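Local coordinates for core protein VP4 (Bluetongue virus, PDB 2JHP) that caps the viral messenger RNA inside the core, working as a multifunctional capping enzyme that carries S-adenosyl-L-homocysteine and guanine in its pockets, at residues H5-L14 against H65-V76. Sequence-based numbering, arbitrary orientation.
Sequences HAVLYVTNEL and HGFIFISTHKNV
Two neighbouring strands in the middle of a five-stranded parallel sheet meet here: Val7 to Val10 run alongside Phe67 to Ser71, in register from Val7 beside Phe67 to Val10 beside Ile70. Backbone bonds lace them in the parallel manner, Tyr9 giving its N to Ile68 O (2.9 Å) and taking Ile70 N on its O (2.8 Å). Gly66 follows helix 59-64 and closes it off in a Schellman motif; its positive phi is readily adopted by glycine. On the face bearing Val7, Tyr9, Phe67 and Phe69, Val7 CG1 lies over the Phe67 ring, 3.8 Å from its centroid, a CH-pi contact made possible because this methyl stands anti to the backbone N (chi1 176°). The CD2-CE2 side of that ring meets Tyr9 obliquely, Tyr9 CB being 3.5 Å from Phe67 CD2 and the ring planes inclined at 36°. On the opposite face, beta-branched Ile70, well suited to a strand, sends CD1 to within 3.9 Å of Leu8 CB, while Val10 CG1 touches Ile70 CB. Beyond the strand ends Glu13 doubles back toward residues 72-73, and its OE2 accepts both Thr72 N (3.0 Å), nearly along the C-O axis, and Thr72 OG1 (2.7 Å), from above the carboxylate plane. OE1 takes the Thr11 hydroxyl, so both carboxylate oxygens are held, and OE2 sits over one face of the His73 ring, toward its rim, the carboxylate and ring planes 39° apart. Strands 48-51 and 87-88 flank the pair; helix 99-112 covers the Leu8 and Ile68 face, and helix 59-64 packs against Phe67 and Phe69 on the other.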
loop_
_atom_site.group_PDB
_atom_site.type_symbol
_atom_site.label_atom_id
_atom_site.label_comp_id
_atom_site.label_asym_id
_atom_site.label_seq_id
_atom_site.Cartn_x
_atom_site.Cartn_y
_atom_site.Cartn_z
ATOM N N HIS A 5 -10.480 19.556 -3.415
ATOM C CA HIS A 5 -9.910 20.279 -2.294
ATOM C C HIS A 5 -10.429 19.704 -0.974
ATOM O O HIS A 5 -11.539 19.186 -0.907
ATOM C CB HIS A 5 -10.241 21.765 -2.398
ATOM C CG HIS A 5 -11.692 22.074 -2.188
ATOM N ND1 HIS A 5 -12.560 22.314 -3.235
ATOM C CD2 HIS A 5 -12.437 22.154 -1.056
ATOM C CE1 HIS A 5 -13.770 22.549 -2.755
ATOM N NE2 HIS A 5 -13.723 22.455 -1.437
ATOM N N ALA A 6 -9.608 19.797 0.065
ATOM C CA ALA A 6 -10.014 19.444 1.412
ATOM C C ALA A 6 -10.613 20.671 2.082
ATOM O O ALA A 6 -10.174 21.805 1.826
ATOM C CB ALA A 6 -8.817 18.942 2.201
ATOM N N VAL A 7 -11.617 20.464 2.908
ATOM C CA VAL A 7 -12.070 21.522 3.761
ATOM C C VAL A 7 -11.299 21.370 5.079
ATOM O O VAL A 7 -11.512 20.420 5.846
ATOM C CB VAL A 7 -13.616 21.477 3.978
ATOM C CG1 VAL A 7 -14.071 22.550 4.961
ATOM C CG2 VAL A 7 -14.345 21.635 2.649
ATOM N N LEU A 8 -10.366 22.290 5.314
ATOM C CA LEU A 8 -9.519 22.236 6.479
ATOM C C LEU A 8 -10.263 22.886 7.624
ATOM O O LEU A 8 -10.190 24.105 7.844
ATOM C CB LEU A 8 -8.174 22.911 6.209
ATOM C CG LEU A 8 -7.356 22.457 4.997
ATOM C CD1 LEU A 8 -6.059 23.293 4.845
ATOM C CD2 LEU A 8 -7.039 20.964 5.071
ATOM N N TYR A 9 -11.002 22.052 8.341
ATOM C CA TYR A 9 -11.842 22.528 9.417
ATOM C C TYR A 9 -11.077 22.592 10.731
ATOM O O TYR A 9 -10.468 21.605 11.171
ATOM C CB TYR A 9 -13.094 21.662 9.558
ATOM C CG TYR A 9 -13.913 21.979 10.792
ATOM C CD1 TYR A 9 -14.975 22.885 10.737
ATOM C CD2 TYR A 9 -13.621 21.372 12.020
ATOM C CE1 TYR A 9 -15.726 23.178 11.878
ATOM C CE2 TYR A 9 -14.363 21.653 13.161
ATOM C CZ TYR A 9 -15.416 22.551 13.084
ATOM O OH TYR A 9 -16.139 22.828 14.212
ATOM N N VAL A 10 -11.137 23.759 11.359
ATOM C CA VAL A 10 -10.502 23.973 12.660
ATOM C C VAL A 10 -11.543 24.324 13.719
ATOM O O VAL A 10 -12.564 24.948 13.415
ATOM C CB VAL A 10 -9.405 25.068 12.588
ATOM C CG1 VAL A 10 -8.379 24.716 11.516
ATOM C CG2 VAL A 10 -10.013 26.447 12.318
ATOM N N THR A 11 -11.278 23.909 14.957
ATOM C CA THR A 11 -12.152 24.219 16.086
ATOM C C THR A 11 -11.926 25.654 16.567
ATOM O O THR A 11 -10.986 26.327 16.134
ATOM C CB THR A 11 -11.987 23.212 17.248
ATOM O OG1 THR A 11 -10.631 23.216 17.717
ATOM C CG2 THR A 11 -12.359 21.812 16.793
ATOM N N ASN A 12 -12.790 26.104 17.472
ATOM C CA ASN A 12 -12.907 27.523 17.803
ATOM C C ASN A 12 -11.658 28.197 18.358
ATOM O O ASN A 12 -11.357 29.336 17.989
ATOM C CB ASN A 12 -14.109 27.760 18.727
ATOM C CG ASN A 12 -15.438 27.553 18.017
ATOM O OD1 ASN A 12 -16.231 26.689 18.397
ATOM N ND2 ASN A 12 -15.681 28.339 16.971
ATOM N N GLU A 13 -10.928 27.494 19.225
ATOM C CA GLU A 13 -9.747 28.063 19.891
ATOM C C GLU A 13 -8.635 28.387 18.893
ATOM O O GLU A 13 -7.650 29.037 19.235
ATOM C CB GLU A 13 -9.238 27.129 21.008
ATOM C CG GLU A 13 -8.319 25.976 20.565
ATOM C CD GLU A 13 -9.026 24.818 19.837
ATOM O OE1 GLU A 13 -10.247 24.889 19.554
ATOM O OE2 GLU A 13 -8.339 23.816 19.540
ATOM N N LEU A 14 -8.835 27.954 17.652
ATOM C CA LEU A 14 -7.813 27.956 16.617
ATOM C C LEU A 14 -8.230 28.898 15.491
ATOM O O LEU A 14 -7.390 29.411 14.746
ATOM C CB LEU A 14 -7.686 26.531 16.074
ATOM C CG LEU A 14 -6.351 25.801 15.909
ATOM C CD1 LEU A 14 -5.468 25.921 17.131
ATOM C CD2 LEU A 14 -6.610 24.335 15.611
ATOM N N HIS A 65 -17.787 16.059 1.818
ATOM C CA HIS A 65 -17.436 17.454 1.599
ATOM C C HIS A 65 -15.930 17.707 1.534
ATOM O O HIS A 65 -15.502 18.793 1.138
ATOM C CB HIS A 65 -18.054 18.324 2.693
ATOM C CG HIS A 65 -19.474 18.691 2.425
ATOM N ND1 HIS A 65 -19.830 19.650 1.500
ATOM C CD2 HIS A 65 -20.630 18.219 2.946
ATOM C CE1 HIS A 65 -21.146 19.753 1.465
ATOM N NE2 HIS A 65 -21.655 18.900 2.337
ATOM N N GLY A 66 -15.140 16.712 1.928
ATOM C CA GLY A 66 -13.696 16.858 2.017
ATOM C C GLY A 66 -13.155 17.400 3.334
ATOM O O GLY A 66 -12.055 17.928 3.367
ATOM N N PHE A 67 -13.910 17.254 4.420
ATOM C CA PHE A 67 -13.501 17.726 5.756
ATOM C C PHE A 67 -12.315 16.990 6.373
ATOM O O PHE A 67 -12.252 15.752 6.365
ATOM C CB PHE A 67 -14.666 17.652 6.731
ATOM C CG PHE A 67 -15.458 18.900 6.802
ATOM C CD1 PHE A 67 -16.216 19.328 5.712
ATOM C CD2 PHE A 67 -15.469 19.663 7.960
ATOM C CE1 PHE A 67 -16.969 20.500 5.777
ATOM C CE2 PHE A 67 -16.221 20.840 8.033
ATOM C CZ PHE A 67 -16.969 21.255 6.935
ATOM N N ILE A 68 -11.380 17.778 6.898
ATOM C CA ILE A 68 -10.293 17.297 7.724
ATOM C C ILE A 68 -10.397 18.079 9.021
ATOM O O ILE A 68 -10.531 19.311 9.010
ATOM C CB ILE A 68 -8.922 17.517 7.050
ATOM C CG1 ILE A 68 -8.749 16.528 5.894
ATOM C CG2 ILE A 68 -7.750 17.400 8.063
ATOM C CD1 ILE A 68 -7.464 16.773 5.035
ATOM N N PHE A 69 -10.333 17.358 10.135
ATOM C CA PHE A 69 -10.605 17.948 11.436
ATOM C C PHE A 69 -9.304 18.268 12.161
ATOM O O PHE A 69 -8.490 17.383 12.425
ATOM C CB PHE A 69 -11.530 17.030 12.242
ATOM C CG PHE A 69 -12.793 16.661 11.507
ATOM C CD1 PHE A 69 -12.828 15.568 10.649
ATOM C CD2 PHE A 69 -13.947 17.421 11.650
ATOM C CE1 PHE A 69 -14.004 15.237 9.960
ATOM C CE2 PHE A 69 -15.115 17.089 10.964
ATOM C CZ PHE A 69 -15.140 15.999 10.122
ATOM N N ILE A 70 -9.110 19.556 12.437
ATOM C CA ILE A 70 -7.887 20.052 13.065
ATOM C C ILE A 70 -8.221 20.744 14.386
ATOM O O ILE A 70 -9.096 21.610 14.427
ATOM C CB ILE A 70 -7.139 21.049 12.143
ATOM C CG1 ILE A 70 -6.837 20.431 10.776
ATOM C CG2 ILE A 70 -5.851 21.519 12.782
ATOM C CD1 ILE A 70 -7.577 21.074 9.641
ATOM N N SER A 71 -7.524 20.368 15.458
ATOM C CA SER A 71 -7.744 20.976 16.781
ATOM C C SER A 71 -6.581 20.742 17.739
ATOM O O SER A 71 -5.708 19.913 17.475
ATOM C CB SER A 71 -9.027 20.425 17.425
ATOM O OG SER A 71 -9.257 21.006 18.702
ATOM N N THR A 72 -6.582 21.478 18.849
ATOM C CA THR A 72 -5.698 21.173 19.970
ATOM C C THR A 72 -6.294 20.019 20.777
ATOM O O THR A 72 -5.562 19.183 21.310
ATOM C CB THR A 72 -5.447 22.398 20.899
ATOM O OG1 THR A 72 -6.687 22.872 21.442
ATOM C CG2 THR A 72 -4.749 23.528 20.141
ATOM N N HIS A 73 -7.627 19.978 20.835
ATOM C CA HIS A 73 -8.379 18.968 21.592
ATOM C C HIS A 73 -8.317 17.577 20.935
ATOM O O HIS A 73 -7.970 17.450 19.761
ATOM C CB HIS A 73 -9.836 19.423 21.791
ATOM C CG HIS A 73 -9.973 20.812 22.353
ATOM N ND1 HIS A 73 -10.751 21.782 21.756
ATOM C CD2 HIS A 73 -9.428 21.391 23.453
ATOM C CE1 HIS A 73 -10.681 22.896 22.464
ATOM N NE2 HIS A 73 -9.884 22.686 23.496
ATOM N N LYS A 74 -8.642 16.533 21.696
ATOM C CA LYS A 74 -8.521 15.158 21.198
ATOM C C LYS A 74 -9.543 14.816 20.111
ATOM O O LYS A 74 -9.239 14.063 19.184
ATOM C CB LYS A 74 -8.613 14.141 22.340
ATOM C CG LYS A 74 -7.894 12.819 22.036
ATOM C CD LYS A 74 -8.470 11.619 22.806
ATOM C CE LYS A 74 -9.661 10.975 22.077
ATOM N NZ LYS A 74 -9.286 10.277 20.811
ATOM N N ASN A 75 -10.752 15.358 20.226
ATOM C CA ASN A 75 -11.814 15.054 19.260
ATOM C C ASN A 75 -12.873 16.135 19.107
ATOM O O ASN A 75 -12.866 17.129 19.831
ATOM C CB ASN A 75 -12.468 13.703 19.570
ATOM C CG ASN A 75 -12.858 13.564 21.013
ATOM O OD1 ASN A 75 -13.443 14.472 21.607
ATOM N ND2 ASN A 75 -12.545 12.414 21.591
ATOM N N VAL A 76 -13.776 15.921 18.154
ATOM C CA VAL A 76 -14.874 16.842 17.889
ATOM C C VAL A 76 -16.205 16.069 17.876
ATOM O O VAL A 76 -16.261 14.911 17.440
ATOM C CB VAL A 76 -14.618 17.702 16.588
ATOM C CG1 VAL A 76 -14.789 16.887 15.311
ATOM C CG2 VAL A 76 -15.497 18.954 16.557
#